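Local coordinates for protein glutamine synthetase (Helicobacter pylori, PDB 5ZLI) that belongs to the type I (GSI-beta) glutamine synthetases, dodecameric enzymes whose subunits pair a beta-grasp domain with a larger catalytic domain, at residues B[106-109]-B[110-113]; B[300-303]-B[304-308]; B[458-461]-B[462-466]; B[473-476]-B[477-481]. All coordinates share one frame; numbering follows the deposited sequence.

Contact 1: residues B[106-109]-B[110-113]; sequences KNQP and YEKC
K106 and E111 join through a salt bridge across the link from the short, weakly bonded strand 108-109, paired with strand 94-103 of the beta-grasp sheet, to the loop before helix 114-128. NZ of K106 meets OE2 of E111, though the modelled 2.5 Å is doubtfully short, and the two side chains cross at about a right angle. The lysine chain is extended at first and bends at chi3 (102°), which brings its amino group to the carboxylate of E111. E111 starts with CG placed between its backbone N and carbonyl carbon (chi1 70°) and then runs out extended, carrying the carboxylate back toward the strand. Q108 lies beside this pair: its OE1 is 3.4 Å from OE2 of E111, a contact of two acceptors and not a bond, with the amide and carboxylate planes 72° apart.

Further out, the ion pair is part of a small charge cluster. K106 NZ also bridges to E449 of helix 448-466, so the lysine lies between two acids and probably offsets their mutual repulsion, while E111 OE1 is bonded to S447. Behind it, Y110 turns away from the strand segment, its OH bonded to Q68 and its ring edge-to-face with W67. N107 and Q108 both face D103 in a G1 beta bulge, and a type I turn runs from Y110 to C113. That turn is closed by the N of C113, which donates to the O of Y110 at 3.1 Å.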
loop_
_atom_site.group_PDB
_atom_site.type_symbol
_atom_site.label_atom_id
_atom_site.label_comp_id
_atom_site.label_asym_id
_atom_site.label_seq_id
_atom_site.Cartn_x
_atom_site.Cartn_y
_atom_site.Cartn_z
ATOM N N LYS B 106 -21.210 31.028 54.608
ATOM C CA LYS B 106 -21.988 30.595 55.745
ATOM C C LYS B 106 -21.112 30.303 56.946
ATOM O O LYS B 106 -21.641 30.066 58.035
ATOM C CB LYS B 106 -22.803 29.356 55.348
ATOM C CG LYS B 106 -23.681 29.654 54.137
ATOM C CD LYS B 106 -24.499 28.485 53.615
ATOM C CE LYS B 106 -25.954 28.516 54.005
ATOM N NZ LYS B 106 -26.642 27.318 53.444
ATOM N N ASN B 107 -19.796 30.361 56.787
ATOM C CA ASN B 107 -18.841 30.147 57.864
ATOM C C ASN B 107 -19.108 28.851 58.627
ATOM O O ASN B 107 -19.115 28.809 59.862
ATOM C CB ASN B 107 -18.763 31.350 58.789
ATOM C CG ASN B 107 -18.041 32.493 58.138
ATOM O OD1 ASN B 107 -16.840 32.673 58.334
ATOM N ND2 ASN B 107 -18.750 33.239 57.311
ATOM N N GLN B 108 -19.324 27.785 57.854
ATOM C CA GLN B 108 -19.503 26.398 58.268
ATOM C C GLN B 108 -18.814 25.510 57.237
ATOM O O GLN B 108 -18.704 25.909 56.069
ATOM C CB GLN B 108 -20.993 26.040 58.371
ATOM C CG GLN B 108 -21.801 26.451 57.144
ATOM C CD GLN B 108 -23.238 25.922 57.157
ATOM O OE1 GLN B 108 -23.769 25.536 56.110
ATOM N NE2 GLN B 108 -23.873 25.906 58.337
ATOM N N PRO B 109 -18.312 24.324 57.634
ATOM C CA PRO B 109 -17.807 23.357 56.639
ATOM C C PRO B 109 -18.844 23.127 55.557
ATOM O O PRO B 109 -20.018 22.922 55.859
ATOM C CB PRO B 109 -17.577 22.087 57.460
ATOM C CG PRO B 109 -17.326 22.569 58.820
ATOM C CD PRO B 109 -18.170 23.808 59.005
ATOM N N TYR B 110 -18.398 23.092 54.299
ATOM C CA TYR B 110 -19.317 23.215 53.167
ATOM C C TYR B 110 -20.330 22.097 53.212
ATOM O O TYR B 110 -19.967 20.915 53.238
ATOM C CB TYR B 110 -18.542 23.173 51.857
ATOM C CG TYR B 110 -19.319 23.541 50.605
ATOM C CD1 TYR B 110 -20.411 24.412 50.641
ATOM C CD2 TYR B 110 -18.930 23.042 49.372
ATOM C CE1 TYR B 110 -21.095 24.759 49.470
ATOM C CE2 TYR B 110 -19.597 23.370 48.208
ATOM C CZ TYR B 110 -20.670 24.229 48.255
ATOM O OH TYR B 110 -21.284 24.526 47.059
ATOM N N GLU B 111 -21.606 22.469 53.266
ATOM C CA GLU B 111 -22.614 21.432 53.428
ATOM C C GLU B 111 -22.749 20.556 52.183
ATOM O O GLU B 111 -23.360 19.483 52.267
ATOM C CB GLU B 111 -23.947 22.083 53.846
ATOM C CG GLU B 111 -24.664 22.923 52.774
ATOM C CD GLU B 111 -25.764 23.801 53.361
ATOM O OE1 GLU B 111 -26.745 23.253 53.880
ATOM O OE2 GLU B 111 -25.650 25.051 53.300
ATOM N N LYS B 112 -22.143 20.949 51.057
ATOM C CA LYS B 112 -22.177 20.160 49.827
ATOM C C LYS B 112 -20.831 19.528 49.514
ATOM O O LYS B 112 -20.677 18.906 48.454
ATOM C CB LYS B 112 -22.633 21.030 48.649
ATOM C CG LYS B 112 -24.011 21.637 48.814
ATOM C CD LYS B 112 -24.608 22.130 47.508
ATOM C CE LYS B 112 -24.073 23.485 47.137
ATOM N NZ LYS B 112 -24.910 24.096 46.066
ATOM N N CYS B 113 -19.887 19.595 50.461
ATOM C CA CYS B 113 -18.600 18.939 50.317
ATOM C C CYS B 113 -18.773 17.494 50.769
ATOM O O CYS B 113 -19.007 17.257 51.954
ATOM C CB CYS B 113 -17.531 19.648 51.143
ATOM S SG CYS B 113 -15.991 18.699 51.283
#

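Contact 2: residues B[300-303]-B[304-308]; sequences LSEF and ALHFL
The imidazole of H306 has the carboxylate of E302 at its edge: OE2 of E302 lies in the ring plane, 3.9 Å from NE2 of H306, and the two flat groups stand nearly perpendicular, at 88°. The closer touch is made by the methylene, CG of E302 coming 3.4 Å from CD2 of H306. E302 turns its CG anti to its own N (chi1 160°) and runs extended, crossing the histidine at a slant one helical turn before it. The other ring nitrogen, ND1, is bonded to the O of I396, which fixes the ring's rotation; E302 OE2 has a weak, long ion pair with K395. The F303 ring leaves its own helix for V284 and V392, and F307 meets F292 edge-to-face.

The backbone beneath is regular. L305 N donates to S301 O at 2.8 Å and H306 N to E302 O at 2.8 Å, both close to straight on the carbonyl, and F307 N reaches F303 O at 3.0 Å. On the buried side, CB of L300 packs on CB of A304 at 4.4 Å, near F366. S301 OG accepts from A304 N at 3.3 Å, although its position is less sure. This is the N-cap and first turn of helix 302-313, packed on strands 366-368 and 278-286 of the large mixed sheet and on helix 377-393.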
loop_
_atom_site.group_PDB
_atom_site.type_symbol
_atom_site.label_atom_id
_atom_site.label_comp_id
_atom_site.label_asym_id
_atom_site.label_seq_id
_atom_site.Cartn_x
_atom_site.Cartn_y
_atom_site.Cartn_z
ATOM N N LEU B 300 -25.139 -12.497 64.908
ATOM C CA LEU B 300 -25.418 -11.086 64.762
ATOM C C LEU B 300 -26.385 -10.652 65.847
ATOM O O LEU B 300 -27.227 -11.432 66.284
ATOM C CB LEU B 300 -26.049 -10.809 63.407
ATOM C CG LEU B 300 -25.156 -11.167 62.217
ATOM C CD1 LEU B 300 -26.031 -11.237 60.967
ATOM C CD2 LEU B 300 -23.945 -10.216 62.043
ATOM N N SER B 301 -26.307 -9.388 66.226
ATOM C CA SER B 301 -27.125 -8.882 67.311
ATOM C C SER B 301 -28.434 -8.283 66.809
ATOM O O SER B 301 -28.591 -7.943 65.632
ATOM C CB SER B 301 -26.324 -7.861 68.127
ATOM O OG SER B 301 -25.772 -6.837 67.316
ATOM N N GLU B 302 -29.402 -8.201 67.726
ATOM C CA GLU B 302 -30.610 -7.411 67.478
ATOM C C GLU B 302 -30.237 -6.026 66.952
ATOM O O GLU B 302 -30.826 -5.534 65.988
ATOM C CB GLU B 302 -31.436 -7.327 68.777
ATOM C CG GLU B 302 -32.459 -6.192 68.880
ATOM C CD GLU B 302 -32.927 -5.933 70.332
ATOM O OE1 GLU B 302 -32.628 -6.768 71.223
ATOM O OE2 GLU B 302 -33.593 -4.890 70.580
ATOM N N PHE B 303 -29.214 -5.416 67.551
ATOM C CA PHE B 303 -28.728 -4.121 67.097
ATOM C C PHE B 303 -28.363 -4.160 65.615
ATOM O O PHE B 303 -28.755 -3.273 64.844
ATOM C CB PHE B 303 -27.525 -3.723 67.953
ATOM C CG PHE B 303 -26.949 -2.385 67.615
ATOM C CD1 PHE B 303 -27.510 -1.227 68.127
ATOM C CD2 PHE B 303 -25.845 -2.275 66.793
ATOM C CE1 PHE B 303 -26.981 0.023 67.822
ATOM C CE2 PHE B 303 -25.311 -1.028 66.481
ATOM C CZ PHE B 303 -25.887 0.120 66.999
ATOM N N ALA B 304 -27.601 -5.180 65.201
ATOM C CA ALA B 304 -27.221 -5.332 63.794
ATOM C C ALA B 304 -28.423 -5.621 62.904
ATOM O O ALA B 304 -28.500 -5.116 61.780
ATOM C CB ALA B 304 -26.172 -6.425 63.631
ATOM N N LEU B 305 -29.346 -6.470 63.356
ATOM C CA LEU B 305 -30.482 -6.798 62.499
ATOM C C LEU B 305 -31.411 -5.611 62.317
ATOM O O LEU B 305 -32.037 -5.474 61.259
ATOM C CB LEU B 305 -31.278 -7.967 63.070
ATOM C CG LEU B 305 -30.734 -9.347 62.780
ATOM C CD1 LEU B 305 -31.256 -10.289 63.828
ATOM C CD2 LEU B 305 -31.183 -9.751 61.398
ATOM N N HIS B 306 -31.519 -4.758 63.339
ATOM C CA HIS B 306 -32.247 -3.508 63.184
ATOM C C HIS B 306 -31.496 -2.570 62.248
ATOM O O HIS B 306 -32.104 -1.927 61.382
ATOM C CB HIS B 306 -32.504 -2.878 64.558
ATOM C CG HIS B 306 -33.547 -3.595 65.370
ATOM N ND1 HIS B 306 -34.673 -4.163 64.810
ATOM C CD2 HIS B 306 -33.616 -3.857 66.695
ATOM C CE1 HIS B 306 -35.393 -4.736 65.756
ATOM N NE2 HIS B 306 -34.770 -4.567 66.909
ATOM N N PHE B 307 -30.170 -2.519 62.366
ATOM C CA PHE B 307 -29.383 -1.797 61.370
ATOM C C PHE B 307 -29.713 -2.263 59.941
ATOM O O PHE B 307 -30.005 -1.446 59.056
ATOM C CB PHE B 307 -27.898 -1.988 61.682
ATOM C CG PHE B 307 -26.988 -1.188 60.820
ATOM C CD1 PHE B 307 -26.722 -1.568 59.526
ATOM C CD2 PHE B 307 -26.373 -0.069 61.320
ATOM C CE1 PHE B 307 -25.881 -0.850 58.766
ATOM C CE2 PHE B 307 -25.523 0.659 60.549
ATOM C CZ PHE B 307 -25.276 0.269 59.275
ATOM N N LEU B 308 -29.684 -3.580 59.708
ATOM C CA LEU B 308 -29.955 -4.121 58.381
ATOM C C LEU B 308 -31.353 -3.779 57.886
ATOM O O LEU B 308 -31.550 -3.522 56.688
ATOM C CB LEU B 308 -29.758 -5.636 58.391
ATOM C CG LEU B 308 -30.309 -6.356 57.158
ATOM C CD1 LEU B 308 -29.484 -5.960 55.974
ATOM C CD2 LEU B 308 -30.284 -7.879 57.349
#

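Contact 3: residues B[458-461]-B[462-466]; sequences KFNA and EVFPW
The rings of F459 and F464, five residues apart, meet obliquely, with planes at 42° and centroids 5.6 Å apart. CD1 of F459 lies over one face of F464, and CB of F459 touches CE2 of F464 at 3.4 Å. F464 holds its CG anti to its carbonyl carbon (chi1 -64°), which lays the ring back along the preceding turn, where OD1 of N460 also comes near. F459 and V463 run side by side in the same direction, CD1 to CB 4.1 Å.

K458 and E462 likewise point the same way, from a bent lysine and a bent glutamate. Here the lysine methylene CD touches OE2 of E462, while the salt bridge from NZ to OE2 is long, 3.7 Å; NZ also has a weak bond to A324 O.

A pi-type widening of the helix gives i to i+5 bonds and brings F459 and F464 together. F464 N bonds F459 O at 2.9 Å, in the carbonyl plane, and K458 O accepts from both V463 N (3.2 Å) and E462 N (3.0 Å). P465, lacking an N-H, kinks the helix and rests CG on A461 O.

This end of helix 448-466 packs F459 and V463 against helix 426-434, and W466 against helix 326-331 and, by stacking, against W466 of a second subunit.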
loop_
_atom_site.group_PDB
_atom_site.type_symbol
_atom_site.label_atom_id
_atom_site.label_comp_id
_atom_site.label_asym_id
_atom_site.label_seq_id
_atom_site.Cartn_x
_atom_site.Cartn_y
_atom_site.Cartn_z
ATOM N N LYS B 458 -27.332 14.621 39.028
ATOM C CA LYS B 458 -27.422 13.281 38.474
ATOM C C LYS B 458 -28.416 13.234 37.322
ATOM O O LYS B 458 -28.174 12.545 36.330
ATOM C CB LYS B 458 -27.828 12.322 39.583
ATOM C CG LYS B 458 -26.758 12.241 40.609
ATOM C CD LYS B 458 -25.516 11.558 40.071
ATOM C CE LYS B 458 -24.290 11.766 40.950
ATOM N NZ LYS B 458 -23.186 11.015 40.309
ATOM N N PHE B 459 -29.497 14.006 37.387
ATOM C CA PHE B 459 -30.392 14.062 36.248
ATOM C C PHE B 459 -29.697 14.693 35.036
ATOM O O PHE B 459 -29.751 14.125 33.939
ATOM C CB PHE B 459 -31.656 14.814 36.650
ATOM C CG PHE B 459 -32.733 13.932 37.235
ATOM C CD1 PHE B 459 -33.576 13.202 36.426
ATOM C CD2 PHE B 459 -32.884 13.818 38.602
ATOM C CE1 PHE B 459 -34.564 12.389 36.980
ATOM C CE2 PHE B 459 -33.869 13.011 39.143
ATOM C CZ PHE B 459 -34.697 12.300 38.343
ATOM N N ASN B 460 -28.959 15.811 35.217
ATOM C CA ASN B 460 -28.297 16.415 34.045
ATOM C C ASN B 460 -27.053 15.663 33.583
ATOM O O ASN B 460 -26.744 15.696 32.386
ATOM C CB ASN B 460 -27.863 17.878 34.244
ATOM C CG ASN B 460 -29.014 18.878 34.179
ATOM O OD1 ASN B 460 -29.714 18.998 33.165
ATOM N ND2 ASN B 460 -29.100 19.709 35.194
ATOM N N ALA B 461 -26.283 15.049 34.491
ATOM C CA ALA B 461 -25.065 14.377 34.044
ATOM C C ALA B 461 -25.346 13.015 33.421
ATOM O O ALA B 461 -24.817 12.707 32.351
ATOM C CB ALA B 461 -24.095 14.210 35.214
ATOM N N GLU B 462 -26.221 12.213 34.034
ATOM C CA GLU B 462 -26.387 10.798 33.699
ATOM C C GLU B 462 -27.730 10.436 33.080
ATOM O O GLU B 462 -27.769 9.656 32.135
ATOM C CB GLU B 462 -26.149 9.918 34.926
ATOM C CG GLU B 462 -24.678 9.610 35.224
ATOM C CD GLU B 462 -24.091 10.398 36.380
ATOM O OE1 GLU B 462 -22.888 10.209 36.667
ATOM O OE2 GLU B 462 -24.820 11.199 37.007
ATOM N N VAL B 463 -28.842 10.918 33.617
ATOM C CA VAL B 463 -30.141 10.426 33.185
ATOM C C VAL B 463 -30.549 11.057 31.859
ATOM O O VAL B 463 -30.727 10.364 30.847
ATOM C CB VAL B 463 -31.196 10.658 34.275
ATOM C CG1 VAL B 463 -32.517 10.133 33.781
ATOM C CG2 VAL B 463 -30.804 9.938 35.571
ATOM N N PHE B 464 -30.693 12.385 31.847
ATOM C CA PHE B 464 -31.087 13.090 30.629
ATOM C C PHE B 464 -30.201 12.770 29.427
ATOM O O PHE B 464 -30.723 12.773 28.299
ATOM C CB PHE B 464 -31.112 14.612 30.873
ATOM C CG PHE B 464 -32.132 15.074 31.886
ATOM C CD1 PHE B 464 -33.460 14.672 31.798
ATOM C CD2 PHE B 464 -31.776 15.952 32.893
ATOM C CE1 PHE B 464 -34.408 15.116 32.721
ATOM C CE2 PHE B 464 -32.710 16.387 33.815
ATOM C CZ PHE B 464 -34.028 15.969 33.727
ATOM N N PRO B 465 -28.888 12.587 29.565
ATOM C CA PRO B 465 -28.100 12.114 28.410
ATOM C C PRO B 465 -28.329 10.653 28.020
ATOM O O PRO B 465 -28.249 10.319 26.834
ATOM C CB PRO B 465 -26.659 12.388 28.848
ATOM C CG PRO B 465 -26.771 13.506 29.825
ATOM C CD PRO B 465 -28.023 13.185 30.595
ATOM N N TRP B 466 -28.492 9.748 28.974
ATOM C CA TRP B 466 -28.769 8.355 28.629
ATOM C C TRP B 466 -30.187 8.157 28.093
ATOM O O TRP B 466 -30.422 7.240 27.288
ATOM C CB TRP B 466 -28.529 7.465 29.848
ATOM C CG TRP B 466 -28.826 6.015 29.644
ATOM C CD1 TRP B 466 -28.193 5.139 28.792
ATOM C CD2 TRP B 466 -29.840 5.266 30.302
ATOM N NE1 TRP B 466 -28.747 3.882 28.896
ATOM C CE2 TRP B 466 -29.767 3.940 29.817
ATOM C CE3 TRP B 466 -30.799 5.584 31.259
ATOM C CZ2 TRP B 466 -30.622 2.941 30.267
ATOM C CZ3 TRP B 466 -31.642 4.603 31.694
ATOM C CH2 TRP B 466 -31.545 3.291 31.207
#

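Contact 4: residues B[473-476]-B[477-481]; sequences FEFI and TTYSC
T477 and F473 are joined twice through one carbonyl, in the short C-terminal helix 472-478. The hydrogen bonds come first. F473 O accepts from T477 N at 2.9 Å, in the carbonyl plane, and from T477 OG1 at 3.2 Å, the hydroxyl sitting above that plane. The rotamer makes this second bond possible: OG1 is anti to the carbonyl carbon of T477 (chi1 -62°), beside the backbone N, and so leans back along the helix. T478 repeats the pattern more loosely on E474 O, with its N at 2.8 Å and a weak bond from OG1. A type I turn runs from T478 to C481.

Ring contacts are fewer. CE1 of F473 lies 3.4 Å from OG1 of T477, a ring-hydroxyl contact oblique to the ring. The apolar touch is between CD2 of F475 and CD1 of Y479, at 4.1 Å, again oblique.

Polar side chains and backbone carbonyls reach other subunits. The E474 carboxylate bonds N327 and T326 of a second subunit, and Y479 OH bonds T262 of that subunit; its K35 and K253 donate to the backbone carbonyls of T477 and S480.

Helix 472-478 comes next after helix 448-466 in the chain and packs on neighbouring subunits, I476 and F473 on D152 of the second subunit, with Y479 meeting H182 of a third subunit, the two ring planes at about 50°.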
loop_
_atom_site.group_PDB
_atom_site.type_symbol
_atom_site.label_atom_id
_atom_site.label_comp_id
_atom_site.label_asym_id
_atom_site.label_seq_id
_atom_site.Cartn_x
_atom_site.Cartn_y
_atom_site.Cartn_z
ATOM N N PHE B 473 -28.473 -0.577 20.099
ATOM C CA PHE B 473 -29.328 -1.747 20.009
ATOM C C PHE B 473 -30.691 -1.370 19.452
ATOM O O PHE B 473 -31.344 -2.178 18.776
ATOM C CB PHE B 473 -29.481 -2.410 21.371
ATOM C CG PHE B 473 -30.061 -3.788 21.285
ATOM C CD1 PHE B 473 -31.380 -4.028 21.620
ATOM C CD2 PHE B 473 -29.292 -4.844 20.800
ATOM C CE1 PHE B 473 -31.915 -5.318 21.508
ATOM C CE2 PHE B 473 -29.817 -6.122 20.697
ATOM C CZ PHE B 473 -31.133 -6.364 21.050
ATOM N N GLU B 474 -31.110 -0.128 19.679
ATOM C CA GLU B 474 -32.341 0.344 19.071
ATOM C C GLU B 474 -32.247 0.268 17.550
ATOM O O GLU B 474 -33.270 0.172 16.849
ATOM C CB GLU B 474 -32.621 1.768 19.545
ATOM C CG GLU B 474 -32.619 1.897 21.053
ATOM C CD GLU B 474 -32.776 3.339 21.573
ATOM O OE1 GLU B 474 -32.277 4.318 20.962
ATOM O OE2 GLU B 474 -33.397 3.487 22.642
ATOM N N PHE B 475 -31.024 0.316 17.031
ATOM C CA PHE B 475 -30.836 0.166 15.602
ATOM C C PHE B 475 -31.032 -1.270 15.153
ATOM O O PHE B 475 -31.523 -1.510 14.055
ATOM C CB PHE B 475 -29.465 0.710 15.235
ATOM C CG PHE B 475 -29.399 2.202 15.286
ATOM C CD1 PHE B 475 -29.367 2.871 16.483
ATOM C CD2 PHE B 475 -29.353 2.932 14.124
ATOM C CE1 PHE B 475 -29.327 4.233 16.523
ATOM C CE2 PHE B 475 -29.305 4.307 14.164
ATOM C CZ PHE B 475 -29.297 4.956 15.372
ATOM N N ILE B 476 -30.712 -2.239 15.994
ATOM C CA ILE B 476 -31.017 -3.617 15.645
ATOM C C ILE B 476 -32.514 -3.864 15.758
ATOM O O ILE B 476 -33.102 -4.618 14.967
ATOM C CB ILE B 476 -30.180 -4.565 16.530
ATOM C CG1 ILE B 476 -28.708 -4.351 16.208
ATOM C CG2 ILE B 476 -30.507 -6.028 16.308
ATOM C CD1 ILE B 476 -27.781 -4.886 17.231
ATOM N N THR B 477 -33.161 -3.214 16.728
ATOM C CA THR B 477 -34.550 -3.528 17.031
ATOM C C THR B 477 -35.500 -2.817 16.093
ATOM O O THR B 477 -36.453 -3.412 15.581
ATOM C CB THR B 477 -34.873 -3.105 18.457
ATOM O OG1 THR B 477 -34.058 -3.832 19.376
ATOM C CG2 THR B 477 -36.333 -3.422 18.725
ATOM N N THR B 478 -35.284 -1.514 15.946
ATOM C CA THR B 478 -36.260 -0.580 15.433
ATOM C C THR B 478 -35.924 -0.060 14.039
ATOM O O THR B 478 -36.826 0.391 13.329
ATOM C CB THR B 478 -36.366 0.613 16.401
ATOM O OG1 THR B 478 -36.296 0.127 17.756
ATOM C CG2 THR B 478 -37.670 1.339 16.192
ATOM N N TYR B 479 -34.657 -0.111 13.632
ATOM C CA TYR B 479 -34.266 0.412 12.329
ATOM C C TYR B 479 -35.126 -0.122 11.199
ATOM O O TYR B 479 -35.423 0.625 10.265
ATOM C CB TYR B 479 -32.818 0.091 12.036
ATOM C CG TYR B 479 -32.287 0.760 10.795
ATOM C CD1 TYR B 479 -31.723 2.025 10.864
ATOM C CD2 TYR B 479 -32.337 0.126 9.558
ATOM C CE1 TYR B 479 -31.222 2.631 9.757
ATOM C CE2 TYR B 479 -31.837 0.728 8.445
ATOM C CZ TYR B 479 -31.278 1.995 8.549
ATOM O OH TYR B 479 -30.767 2.649 7.446
ATOM N N SER B 480 -35.535 -1.415 11.268
ATOM C CA SER B 480 -36.306 -2.026 10.185
ATOM C C SER B 480 -37.782 -1.670 10.202
ATOM O O SER B 480 -38.454 -1.933 9.200
ATOM C CB SER B 480 -36.236 -3.562 10.207
ATOM O OG SER B 480 -34.975 -4.114 9.819
ATOM N N CYS B 481 -38.273 -0.973 11.228
ATOM C CA CYS B 481 -39.665 -0.535 11.233
ATOM C C CYS B 481 -39.915 0.515 10.122
ATOM O O CYS B 481 -40.900 1.280 10.156
ATOM C CB CYS B 481 -40.050 0.048 12.591
ATOM S SG CYS B 481 -39.414 1.732 12.875
#

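How the contacts relate
The four contacts all lie away from the chain's centre and come in order along it. Contact 1 is a surface link; contacts 2, 3 and 4 are partly buried. Contact 1 relies on charge, with an ion pair tied to helix 448-466, the helix that also carries contact 3; their nearest atoms are about 11 Å apart. Contact 2 is a regular helix start, capped and packed within its own subunit, whereas contact 3 is a distorted helix end. Contacts 3 and 4, about 23 Å between centres, sit on successive helices and both touch a second subunit, one through stacked tryptophans, the other through hydrogen bonds and packing, and contact 4 also reaches a third subunit.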